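Long-range contact in transcriptional regulator (PDB 1Z4E), which probably works as an acyltransferase of the GNAT family, although it is named as a regulator of transcription: residues G68-T73 and Q105-A110. Numbering follows the deposited sequence.
Sequences GMLQVT and QLVCWA
Leu70, on strand 65-76, and Leu106, on helix 102-116, lie alongside each other, their branches heading opposite ways, at the dense end of a buried contact made by apolar side chains and by methyls resting on backbone. Leu70 CD2 lies 3.6 Å from Leu106 CG, and the same methyl sits 3.8 Å from Leu106 O, a carbonyl bonded to Ala110 N within the helix. Leu106 reaches farther, onto the strand backbone: with CG swung opposite its own backbone N (chi1 -167°), its CD2 comes to 3.3 Å from Met69 N. Gly68 suits this spot because a beta carbon there would press tightly on that methyl. One turn on, Ala110 is small enough to let the helix ride close, its CB 4.0 Å from Leu70 CD2. The elements belong to the central sheet and the helix of the GNAT fold that follows strand 84-93; the axes of 68-73 and 105-110 run roughly parallel, at 30°. The loop and helix start before 105-110 carry the family's glycine-rich motif, which in relatives binds the pyrophosphate of acetyl-CoA. Replacing Leu70 with an alanine would probably open a gap between Leu106 and Ala110, leaving the Leu106 isobutyl group freer to turn. The packing is looser toward Val72, whose CG2 stays 4.9 Å from Ala110 CB; its branched shape still suits a buried strand. Val107 brushes Leu70 CD2 only lightly, at 4.5 Å from its CG2, and packs instead on Phe136 and Leu140 of helix 133-140. Gln105 and Cys108, partly exposed, take no part; polarity suits Gln105 there, and Cys108 still touches Leu140. Across the sheet, the flexible Met69 points away from the helix and fits among Met18, Met21 and Leu22 of helix 15-24, and Leu78 of the second subunit.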
# COMPACT_ATOMS: atom_id res chain seq x y z
N GLY A 68 0.63 19.68 9.28
CA GLY A 68 1.12 18.47 8.65
C GLY A 68 0.06 17.39 8.65
O GLY A 68 -0.85 17.40 9.47
N MET A 69 0.16 16.46 7.71
CA MET A 69 -0.81 15.38 7.61
C MET A 69 -0.22 14.17 6.89
O MET A 69 0.79 14.27 6.20
CB MET A 69 -2.05 15.86 6.82
CG MET A 69 -1.76 16.16 5.34
SD MET A 69 -3.14 16.90 4.35
CE MET A 69 -4.12 15.46 4.05
N LEU A 70 -0.88 13.03 7.07
CA LEU A 70 -0.50 11.80 6.39
C LEU A 70 -1.62 10.81 6.61
O LEU A 70 -2.46 10.99 7.50
CB LEU A 70 0.82 11.22 6.92
CG LEU A 70 0.92 10.69 8.36
CD1 LEU A 70 0.11 9.40 8.51
CD2 LEU A 70 2.37 10.41 8.69
N GLN A 71 -1.66 9.78 5.78
CA GLN A 71 -2.65 8.73 5.94
C GLN A 71 -1.83 7.48 6.20
O GLN A 71 -0.74 7.32 5.65
CB GLN A 71 -3.50 8.54 4.69
CG GLN A 71 -4.69 7.60 4.93
CD GLN A 71 -5.61 7.47 3.72
OE1 GLN A 71 -5.72 8.39 2.91
NE2 GLN A 71 -6.30 6.34 3.62
N VAL A 72 -2.33 6.60 7.06
CA VAL A 72 -1.63 5.37 7.35
C VAL A 72 -2.65 4.24 7.36
O VAL A 72 -3.76 4.39 7.91
CB VAL A 72 -0.86 5.46 8.69
CG1 VAL A 72 -1.84 5.65 9.84
CG2 VAL A 72 -0.01 4.20 8.89
N THR A 73 -2.30 3.13 6.73
CA THR A 73 -3.18 1.97 6.63
C THR A 73 -2.45 0.72 7.15
O THR A 73 -1.32 0.45 6.76
CB THR A 73 -3.59 1.71 5.17
OG1 THR A 73 -2.46 1.24 4.43
CG2 THR A 73 -4.07 2.99 4.52
N GLN A 105 8.51 14.33 12.92
CA GLN A 105 7.68 14.00 14.08
C GLN A 105 6.43 13.23 13.67
O GLN A 105 6.06 12.25 14.31
CB GLN A 105 7.24 15.27 14.81
CG GLN A 105 8.34 15.95 15.59
CD GLN A 105 7.86 17.22 16.26
OE1 GLN A 105 7.01 17.18 17.15
NE2 GLN A 105 8.39 18.36 15.83
N LEU A 106 5.79 13.67 12.60
CA LEU A 106 4.57 13.02 12.12
C LEU A 106 4.83 11.57 11.71
O LEU A 106 4.07 10.67 12.07
CB LEU A 106 3.98 13.83 10.96
CG LEU A 106 2.56 13.54 10.49
CD1 LEU A 106 1.57 13.65 11.65
CD2 LEU A 106 2.21 14.53 9.38
N VAL A 107 5.89 11.34 10.95
CA VAL A 107 6.21 9.99 10.50
C VAL A 107 6.66 9.11 11.68
O VAL A 107 6.28 7.94 11.77
CB VAL A 107 7.31 10.00 9.42
CG1 VAL A 107 7.71 8.58 9.06
CG2 VAL A 107 6.80 10.73 8.20
N CYS A 108 7.46 9.66 12.59
CA CYS A 108 7.90 8.89 13.74
C CYS A 108 6.69 8.47 14.59
O CYS A 108 6.63 7.36 15.11
CB CYS A 108 8.88 9.71 14.59
SG CYS A 108 10.52 9.86 13.82
N TRP A 109 5.71 9.37 14.70
CA TRP A 109 4.50 9.09 15.46
C TRP A 109 3.75 7.94 14.80
O TRP A 109 3.29 7.00 15.46
CB TRP A 109 3.61 10.34 15.48
CG TRP A 109 2.46 10.27 16.44
CD1 TRP A 109 2.46 10.71 17.74
CD2 TRP A 109 1.15 9.77 16.19
NE1 TRP A 109 1.22 10.52 18.30
CE2 TRP A 109 0.40 9.94 17.37
CE3 TRP A 109 0.53 9.19 15.07
CZ2 TRP A 109 -0.95 9.55 17.46
CZ3 TRP A 109 -0.80 8.81 15.16
CH2 TRP A 109 -1.52 8.99 16.35
N ALA A 110 3.63 8.01 13.48
CA ALA A 110 2.95 6.98 12.70
C ALA A 110 3.66 5.63 12.84
O ALA A 110 3.01 4.59 12.91
CB ALA A 110 2.87 7.39 11.23